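Local coordinates for uncharacterized protein (Bacteroides ovatus, PDB 4FS7), which is of unknown function but, as an extracellular leucine-rich repeat protein of the BspA type, probably binds other proteins, at residues Y202-C207 against F225-T230; D155-T160 against N178-G183; L304-K309 against L327-E332. One frame throughout, in Å; residues are numbered along the deposited sequence. Where two conformers were deposited one is given.

Contact 1: residues Y202-C207 against F225-T230; sequences YCFAEC and FALSKT
Tyr202 and Phe225 share one side-chain torsion, CG anti to the carbonyl carbon (chi1 near -65° in both). This sends both rings out the same way, side by side. They belong to equivalent turns of neighbouring coils in a BspA-type leucine-rich repeat solenoid. The ring planes are almost parallel, at 6°, but slid apart, with centroids 5.1 Å apart. Overlap is therefore slight. Tyr202 CE1 instead meets Phe225 CB, at 3.5 Å, obliquely. The phenol oxygen reaches further along the ring, with Tyr202 OH 3.4 Å from Phe225 CD2. An alanine in place of Phe225 would keep the CB contact but would probably leave the Tyr202 hydroxyl end without its ring neighbour and freer to turn.

Between the coils, two backbone hydrogen bonds join the turns. Phe204 N donates to Ala226 O at 2.9 Å, and Glu206 N donates to Ser228 O, the straighter of the two at 162°. Each segment makes a type I turn followed by an overlapping type II turn, so the coils repeat the same path. The Phe204 side chain runs beside Leu227 and touches its CD2 branch, while the sulfur of Cys203 lies above one face of the Phe204 ring, toward its rim. Ser228 OG and Lys229 NZ bond to the carbonyls of Tyr250 and Gly251 in the next coil. Thr230 turns its hydroxyl back to its own turn, OG1 donating to Leu227 O at 2.9 Å, and its methyl CG2 sits 3.2 Å from Phe204 O.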
loop_
_atom_site.group_PDB
_atom_site.type_symbol
_atom_site.label_atom_id
_atom_site.label_comp_id
_atom_site.label_asym_id
_atom_site.label_seq_id
_atom_site.Cartn_x
_atom_site.Cartn_y
_atom_site.Cartn_z
ATOM N N TYR A 202 2.323 0.502 2.884
ATOM C CA TYR A 202 2.290 -0.195 1.625
ATOM C C TYR A 202 0.942 -0.806 1.288
ATOM O O TYR A 202 0.888 -1.536 0.312
ATOM C CB TYR A 202 3.373 -1.290 1.594
ATOM C CG TYR A 202 4.766 -0.740 1.697
ATOM C CD1 TYR A 202 5.422 -0.195 0.598
ATOM C CD2 TYR A 202 5.408 -0.757 2.887
ATOM C CE1 TYR A 202 6.727 0.310 0.723
ATOM C CE2 TYR A 202 6.713 -0.227 3.033
ATOM C CZ TYR A 202 7.339 0.319 1.945
ATOM O OH TYR A 202 8.617 0.820 2.084
ATOM N N CYS A 203 -0.137 -0.458 1.982
ATOM C CA CYS A 203 -1.381 -1.227 1.812
ATOM C C CYS A 203 -1.848 -1.318 0.355
ATOM O O CYS A 203 -2.260 -2.391 -0.093
ATOM C CB CYS A 203 -2.453 -0.646 2.722
ATOM S SG CYS A 203 -3.934 -1.615 2.829
ATOM N N PHE A 204 -1.829 -0.169 -0.345
ATOM C CA PHE A 204 -2.289 -0.086 -1.718
ATOM C C PHE A 204 -1.147 0.304 -2.652
ATOM O O PHE A 204 -1.389 0.705 -3.785
ATOM C CB PHE A 204 -3.469 0.876 -1.883
ATOM C CG PHE A 204 -4.656 0.504 -1.070
ATOM C CD1 PHE A 204 -5.542 -0.482 -1.535
ATOM C CD2 PHE A 204 -4.900 1.085 0.152
ATOM C CE1 PHE A 204 -6.627 -0.859 -0.823
ATOM C CE2 PHE A 204 -6.030 0.704 0.880
ATOM C CZ PHE A 204 -6.896 -0.240 0.359
ATOM N N ALA A 205 0.108 0.087 -2.235
ATOM C CA ALA A 205 1.227 0.418 -3.114
ATOM C C ALA A 205 1.165 -0.340 -4.415
ATOM O O ALA A 205 0.924 -1.533 -4.401
ATOM C CB ALA A 205 2.548 0.194 -2.395
ATOM N N GLU A 206 1.353 0.365 -5.535
ATOM C CA GLU A 206 1.370 -0.241 -6.856
ATOM C C GLU A 206 -0.013 -0.684 -7.319
ATOM O O GLU A 206 -0.100 -1.400 -8.288
ATOM C CB GLU A 206 2.413 -1.373 -6.966
ATOM C CG GLU A 206 3.850 -0.908 -6.722
ATOM C CD GLU A 206 4.912 -1.968 -7.046
ATOM O OE1 GLU A 206 4.586 -3.164 -7.295
ATOM O OE2 GLU A 206 6.111 -1.594 -7.044
ATOM N N CYS A 207 -1.063 -0.222 -6.651
ATOM C CA CYS A 207 -2.422 -0.402 -7.198
ATOM C C CYS A 207 -2.626 0.737 -8.202
ATOM O O CYS A 207 -3.301 1.730 -7.950
ATOM C CB CYS A 207 -3.459 -0.347 -6.108
ATOM S SG CYS A 207 -3.389 -1.810 -5.022
ATOM N N PHE A 225 4.111 4.876 2.300
ATOM C CA PHE A 225 3.864 4.362 0.977
ATOM C C PHE A 225 2.457 3.763 0.793
ATOM O O PHE A 225 2.210 3.032 -0.144
ATOM C CB PHE A 225 4.915 3.306 0.546
ATOM C CG PHE A 225 6.295 3.851 0.356
ATOM C CD1 PHE A 225 6.701 4.330 -0.899
ATOM C CD2 PHE A 225 7.209 3.834 1.374
ATOM C CE1 PHE A 225 7.980 4.807 -1.091
ATOM C CE2 PHE A 225 8.502 4.331 1.159
ATOM C CZ PHE A 225 8.862 4.787 -0.057
ATOM N N ALA A 226 1.482 4.124 1.647
ATOM C CA ALA A 226 0.192 3.419 1.609
ATOM C C ALA A 226 -0.568 3.555 0.329
ATOM O O ALA A 226 -1.309 2.631 -0.051
ATOM C CB ALA A 226 -0.690 3.793 2.801
ATOM N N LEU A 227 -0.411 4.708 -0.328
ATOM C CA LEU A 227 -1.091 4.984 -1.588
ATOM C C LEU A 227 -0.060 5.287 -2.672
ATOM O O LEU A 227 -0.368 5.981 -3.633
ATOM C CB LEU A 227 -2.123 6.107 -1.417
ATOM C CG LEU A 227 -3.339 5.747 -0.565
ATOM C CD1 LEU A 227 -4.165 7.002 -0.244
ATOM C CD2 LEU A 227 -4.168 4.740 -1.356
ATOM N N SER A 228 1.133 4.740 -2.560
ATOM C CA SER A 228 2.175 4.988 -3.556
ATOM C C SER A 228 1.864 4.292 -4.852
ATOM O O SER A 228 1.377 3.149 -4.881
ATOM C CB SER A 228 3.495 4.501 -2.997
ATOM O OG SER A 228 4.517 4.551 -3.960
ATOM N N LYS A 229 2.160 4.944 -5.965
ATOM C CA LYS A 229 1.934 4.366 -7.290
ATOM C C LYS A 229 0.503 3.876 -7.441
ATOM O O LYS A 229 0.251 2.753 -7.896
ATOM C CB LYS A 229 2.926 3.247 -7.576
ATOM C CG LYS A 229 4.319 3.765 -7.816
ATOM C CD LYS A 229 4.472 4.398 -9.205
ATOM C CE LYS A 229 5.855 4.870 -9.323
ATOM N NZ LYS A 229 6.010 5.959 -10.270
ATOM N N THR A 230 -0.437 4.699 -6.994
ATOM C CA THR A 230 -1.838 4.481 -7.244
ATOM C C THR A 230 -2.353 5.399 -8.342
ATOM O O THR A 230 -1.607 6.232 -8.870
ATOM C CB THR A 230 -2.669 4.600 -5.959
ATOM O OG1 THR A 230 -2.581 5.944 -5.460
ATOM C CG2 THR A 230 -2.272 3.532 -4.909
#

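Contact 2: residues D155-T160 against N178-G183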
loop_
_atom_site.group_PDB
_atom_site.type_symbol
_atom_site.label_atom_id
_atom_site.label_comp_id
_atom_site.label_asym_id
_atom_site.label_seq_id
_atom_site.Cartn_x
_atom_site.Cartn_y
_atom_site.Cartn_z
ATOM N N ASP A 155 -0.729 -9.430 6.857
ATOM C CA ASP A 155 0.092 -8.683 5.940
ATOM C C ASP A 155 0.132 -9.345 4.576
ATOM O O ASP A 155 0.314 -10.573 4.463
ATOM C CB ASP A 155 1.558 -8.611 6.444
ATOM C CG ASP A 155 1.756 -7.849 7.719
ATOM O OD1 ASP A 155 0.804 -7.275 8.239
ATOM O OD2 ASP A 155 2.938 -7.805 8.163
ATOM N N GLU A 156 -0.006 -8.536 3.525
ATOM C CA GLU A 156 0.210 -9.000 2.156
ATOM C C GLU A 156 -0.698 -10.185 1.776
ATOM O O GLU A 156 -0.394 -10.909 0.816
ATOM C CB GLU A 156 1.683 -9.326 1.889
ATOM C CG GLU A 156 2.568 -8.071 1.857
ATOM C CD GLU A 156 3.960 -8.305 1.327
ATOM O OE1 GLU A 156 4.237 -9.340 0.684
ATOM O OE2 GLU A 156 4.820 -7.429 1.552
ATOM N N ALA A 157 -1.867 -10.299 2.399
ATOM C CA ALA A 157 -2.727 -11.458 2.115
ATOM C C ALA A 157 -3.190 -11.520 0.669
ATOM O O ALA A 157 -3.380 -12.613 0.147
ATOM C CB ALA A 157 -3.922 -11.481 3.072
ATOM N N PHE A 158 -3.361 -10.356 0.021
ATOM C CA PHE A 158 -3.800 -10.262 -1.357
ATOM C C PHE A 158 -2.764 -9.548 -2.212
ATOM O O PHE A 158 -3.081 -9.003 -3.273
ATOM C CB PHE A 158 -5.176 -9.591 -1.448
ATOM C CG PHE A 158 -6.228 -10.388 -0.756
ATOM C CD1 PHE A 158 -6.723 -11.514 -1.382
ATOM C CD2 PHE A 158 -6.673 -10.065 0.523
ATOM C CE1 PHE A 158 -7.664 -12.330 -0.775
ATOM C CE2 PHE A 158 -7.636 -10.879 1.137
ATOM C CZ PHE A 158 -8.089 -12.008 0.477
ATOM N N ALA A 159 -1.518 -9.515 -1.765
ATOM C CA ALA A 159 -0.481 -8.835 -2.567
ATOM C C ALA A 159 -0.290 -9.551 -3.906
ATOM O O ALA A 159 -0.356 -10.799 -3.970
ATOM C CB ALA A 159 0.830 -8.774 -1.814
ATOM N N THR A 160 -0.053 -8.775 -4.969
ATOM C CA THR A 160 0.232 -9.287 -6.305
ATOM C C THR A 160 -0.925 -10.097 -6.842
ATOM O O THR A 160 -0.726 -10.908 -7.744
ATOM C CB THR A 160 1.605 -10.007 -6.416
ATOM O OG1 THR A 160 1.559 -11.305 -5.865
ATOM C CG2 THR A 160 2.680 -9.257 -5.721
ATOM N N ASN A 178 -0.182 -4.250 6.727
ATOM C CA ASN A 178 0.870 -3.851 5.803
ATOM C C ASN A 178 0.779 -4.617 4.459
ATOM O O ASN A 178 0.651 -5.839 4.419
ATOM C CB ASN A 178 2.213 -4.047 6.536
ATOM C CG ASN A 178 3.427 -3.772 5.680
ATOM O OD1 ASN A 178 3.513 -4.205 4.546
ATOM N ND2 ASN A 178 4.365 -3.031 6.225
ATOM N N GLY A 179 0.806 -3.866 3.358
ATOM C CA GLY A 179 0.913 -4.458 2.043
ATOM C C GLY A 179 -0.260 -5.316 1.636
ATOM O O GLY A 179 -0.134 -6.048 0.654
ATOM N N LEU A 180 -1.416 -5.151 2.273
ATOM C CA LEU A 180 -2.547 -6.052 2.039
ATOM C C LEU A 180 -2.910 -6.235 0.593
ATOM O O LEU A 180 -3.173 -7.372 0.139
ATOM C CB LEU A 180 -3.748 -5.521 2.780
ATOM C CG LEU A 180 -5.011 -6.356 2.764
ATOM C CD1 LEU A 180 -4.770 -7.768 3.251
ATOM C CD2 LEU A 180 -6.078 -5.678 3.649
ATOM N N PHE A 181 -2.952 -5.131 -0.172
ATOM C CA PHE A 181 -3.283 -5.156 -1.583
ATOM C C PHE A 181 -2.125 -4.657 -2.473
ATOM O O PHE A 181 -2.333 -4.190 -3.602
ATOM C CB PHE A 181 -4.546 -4.332 -1.879
ATOM C CG PHE A 181 -5.757 -4.845 -1.179
ATOM C CD1 PHE A 181 -6.349 -6.010 -1.599
ATOM C CD2 PHE A 181 -6.287 -4.225 -0.063
ATOM C CE1 PHE A 181 -7.434 -6.515 -0.970
ATOM C CE2 PHE A 181 -7.387 -4.725 0.555
ATOM C CZ PHE A 181 -7.957 -5.880 0.109
ATOM N N SER A 182 -0.900 -4.755 -1.978
ATOM C CA SER A 182 0.266 -4.261 -2.713
ATOM C C SER A 182 0.330 -4.951 -4.072
ATOM O O SER A 182 0.289 -6.162 -4.133
ATOM C CB SER A 182 1.537 -4.568 -1.948
ATOM O OG SER A 182 2.664 -4.026 -2.635
ATOM N N GLY A 183 0.448 -4.201 -5.130
ATOM C CA GLY A 183 0.574 -4.791 -6.429
ATOM C C GLY A 183 -0.683 -5.300 -7.128
ATOM O O GLY A 183 -0.607 -6.033 -8.133
HETATM O O HOH W 1 0.547 -4.993 9.512
HETATM O O HOH W 2 4.666 -4.659 2.092
#
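Phe158 and Phe181 run side by side into the solenoid core. Their planes are 14° apart and slid so far that the rings barely overlap. Contact is made nearer the backbone, where Phe158 CB meets Phe181 CD1 at 3.8 Å. Leu180 fills in next to them. Its CD1 branch comes to the edge of the Phe158 ring, near its plane, and also touches Ala157 CB at 3.8 Å. With its first torsion at -175°, anti to the backbone nitrogen, Leu180 CG lies over one face of the Phe181 ring, toward the rim.

Three backbone hydrogen bonds set the turns in register. Glu156 N, Phe158 N and Thr160 N donate in turn to the carbonyls of Asn178, Leu180 and Ser182. The last is the shortest, Thr160 N to Ser182 O at 2.8 Å. Gly179 has positive phi, and a side chain there would collide with Glu156 CG.

Further out, waters link polar groups of the two turns. One donates to Asp155 OD1 at 2.6 Å and accepts from the backbone Asn178 N. A second donates to Glu156 OE2 and, in one of the two Asn178 conformers, to Asn178 OD1. The other carboxylate oxygen, Glu156 OE1, forms a salt bridge with Lys137 of the preceding coil, and the Phe136 ring meets Phe158.

The contact is thus apolar on the core side and hydrated on the other. The Lys137 bridge would be expected to favour a charged Glu156, and the water donating to OE2 suits that state.

Contact 3: residues L304-K309 against L327-E332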
loop_
_atom_site.group_PDB
_atom_site.type_symbol
_atom_site.label_atom_id
_atom_site.label_comp_id
_atom_site.label_asym_id
_atom_site.label_seq_id
_atom_site.Cartn_x
_atom_site.Cartn_y
_atom_site.Cartn_z
ATOM N N LEU A 304 0.231 28.121 -0.218
ATOM C CA LEU A 304 0.632 27.902 1.170
ATOM C C LEU A 304 -0.213 28.777 2.072
ATOM O O LEU A 304 -0.198 29.993 1.935
ATOM C CB LEU A 304 2.125 28.192 1.394
ATOM C CG LEU A 304 3.077 27.376 0.534
ATOM C CD1 LEU A 304 4.537 27.825 0.860
ATOM C CD2 LEU A 304 2.876 25.847 0.694
ATOM N N LEU A 305 -0.975 28.171 2.970
ATOM C CA LEU A 305 -1.803 28.920 3.895
ATOM C C LEU A 305 -0.959 29.645 4.952
ATOM O O LEU A 305 0.214 29.335 5.112
ATOM C CB LEU A 305 -2.837 28.005 4.540
ATOM C CG LEU A 305 -3.804 27.327 3.524
ATOM C CD1 LEU A 305 -4.736 26.368 4.275
ATOM C CD2 LEU A 305 -4.560 28.273 2.638
ATOM N N ASP A 306 -1.550 30.643 5.622
ATOM C CA ASP A 306 -0.865 31.455 6.606
ATOM C C ASP A 306 -0.339 30.645 7.761
ATOM O O ASP A 306 0.496 31.117 8.529
ATOM C CB ASP A 306 -1.788 32.552 7.132
ATOM C CG ASP A 306 -2.130 33.617 6.127
ATOM O OD1 ASP A 306 -1.520 33.691 5.021
ATOM O OD2 ASP A 306 -3.039 34.419 6.493
ATOM N N SER A 307 -0.880 29.447 7.946
ATOM C CA SER A 307 -0.431 28.532 8.984
ATOM C C SER A 307 0.936 27.889 8.673
ATOM O O SER A 307 1.516 27.290 9.556
ATOM C CB SER A 307 -1.487 27.438 9.202
ATOM O OG SER A 307 -1.951 26.907 7.969
ATOM N N VAL A 308 1.441 27.969 7.440
ATOM C CA VAL A 308 2.732 27.375 7.052
ATOM C C VAL A 308 3.879 28.268 7.509
ATOM O O VAL A 308 3.968 29.441 7.133
ATOM C CB VAL A 308 2.810 27.119 5.545
ATOM C CG1 VAL A 308 4.173 26.514 5.215
ATOM C CG2 VAL A 308 1.641 26.243 5.088
ATOM N N LYS A 309 4.798 27.700 8.260
ATOM C CA LYS A 309 5.924 28.444 8.795
ATOM C C LYS A 309 7.313 27.945 8.472
ATOM O O LYS A 309 8.288 28.660 8.646
ATOM C CB LYS A 309 5.773 28.569 10.309
ATOM C CG LYS A 309 4.484 29.385 10.680
ATOM C CD LYS A 309 4.281 29.680 12.141
ATOM C CE LYS A 309 2.849 30.268 12.341
ATOM N NZ LYS A 309 2.613 30.724 13.733
ATOM N N LEU A 327 5.114 33.123 -0.525
ATOM C CA LEU A 327 5.452 32.615 0.813
ATOM C C LEU A 327 4.625 33.408 1.804
ATOM O O LEU A 327 4.623 34.646 1.758
ATOM C CB LEU A 327 6.932 32.771 1.110
ATOM C CG LEU A 327 7.870 31.933 0.224
ATOM C CD1 LEU A 327 9.299 32.058 0.784
ATOM C CD2 LEU A 327 7.416 30.489 0.093
ATOM N N PRO A 328 3.920 32.725 2.699
ATOM C CA PRO A 328 3.018 33.457 3.570
ATOM C C PRO A 328 3.747 34.202 4.669
ATOM O O PRO A 328 4.953 33.997 4.951
ATOM C CB PRO A 328 2.090 32.363 4.122
ATOM C CG PRO A 328 2.902 31.131 4.051
ATOM C CD PRO A 328 3.708 31.274 2.783
ATOM N N TYR A 329 2.989 35.069 5.320
ATOM C CA TYR A 329 3.601 36.148 6.065
ATOM C C TYR A 329 4.331 35.813 7.342
ATOM O O TYR A 329 4.994 36.694 7.906
ATOM C CB TYR A 329 2.608 37.299 6.304
ATOM C CG TYR A 329 1.647 37.099 7.452
ATOM C CD1 TYR A 329 0.677 36.123 7.413
ATOM C CD2 TYR A 329 1.716 37.882 8.588
ATOM C CE1 TYR A 329 -0.190 35.921 8.469
ATOM C CE2 TYR A 329 0.834 37.692 9.683
ATOM C CZ TYR A 329 -0.146 36.724 9.603
ATOM O OH TYR A 329 -1.019 36.513 10.655
ATOM N N LEU A 330 4.240 34.565 7.811
ATOM C CA LEU A 330 4.930 34.129 9.019
ATOM C C LEU A 330 5.993 33.032 8.750
ATOM O O LEU A 330 6.490 32.405 9.690
ATOM C CB LEU A 330 3.912 33.681 10.080
ATOM C CG LEU A 330 2.987 34.797 10.567
ATOM C CD1 LEU A 330 1.849 34.185 11.383
ATOM C CD2 LEU A 330 3.794 35.791 11.423
ATOM N N VAL A 331 6.339 32.801 7.498
ATOM C CA VAL A 331 7.405 31.814 7.202
ATOM C C VAL A 331 8.713 32.208 7.884
ATOM O O VAL A 331 9.171 33.346 7.755
ATOM C CB VAL A 331 7.551 31.598 5.709
ATOM C CG1 VAL A 331 8.777 30.648 5.427
ATOM C CG2 VAL A 331 6.335 30.942 5.088
ATOM N N GLU A 332 9.292 31.253 8.598
ATOM C CA GLU A 332 10.515 31.480 9.367
ATOM C C GLU A 332 11.783 30.926 8.722
ATOM O O GLU A 332 12.857 31.484 8.931
ATOM C CB GLU A 332 10.395 30.859 10.757
ATOM C CG GLU A 332 9.251 31.480 11.597
ATOM C CD GLU A 332 9.199 31.006 13.032
ATOM O OE1 GLU A 332 10.197 30.468 13.579
ATOM O OE2 GLU A 332 8.124 31.230 13.632
HETATM O O HOH W 3 2.897 32.025 7.360
HETATM O O HOH W 4 0.324 35.518 4.083
#
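Asp306 CB lies at the edge of the Tyr329 ring, in plane, and Leu330 CG sits over the centre of one face, 3.6 Å above it. The Asp306 carboxylate crosses the tyrosine side chain at about a right angle, its plane turned 78° from the ring. Asp306 OD2 approaches Tyr329 CE1 obliquely, at 3.8 Å. Tyr329 CG stands between the backbone nitrogen and the carbonyl carbon (chi1 81°), which brings the ring across to Asp306. A water ties the same pair through other atoms, donating to Asp306 OD1 and accepting from Tyr329 N.

The ring of Pro328 is the wedge at the centre. Pro328 CG sits 3.4 Å from Leu305 O, and its CD meets Leu304 CB at 3.7 Å. Leu304 continues inward alongside Leu327, Leu304 CD1 touching Leu327 CD2.

These are successive type I turns of a BspA-type leucine-rich repeat solenoid. Each turn leads from one strand of its coil to the next. Strands 310-311 and 333-334, which follow the two turns, pair in one parallel sheet.

A second water joins the turns, donating to Asp306 O and Val308 O and accepting from Leu330 N. The direct backbone bond comes at the far end, Glu332 N to Lys309 O, 2.8 Å and nearly straight at 175°. The extended Lys309 chain runs the same way as Leu330, with Lys309 CE 4.2 Å from Leu330 CD1. Glu332 has its salt bridge elsewhere, OE1 to Arg355 in the following coil, and Lys309 NZ stays 5.5 Å from Glu332 OE2.

The contacts come in series along the chain: contact 2, then contact 1, then contact 3. Each joins turns 23 residues apart, one coil to the next. Contacts 1 and 2 are neighbours in the stack, centres 10 Å apart. Phe181 N and Gly183 N probably bond to Cys203 O and Ala205 O, so four successive turns form one ladder. Turns 178-183, 202-207 and 225-230 follow strands 175-176, 198-199 and 221-222 of one parallel sheet. Those of contact 3, at another part of the coil, lead into strands 310-311 and 333-334 of another. Its centre is 30 Å from that of contact 1 and 39 Å from that of contact 2. Repeated coil-to-coil pairing builds this elongated, helix-free molecule.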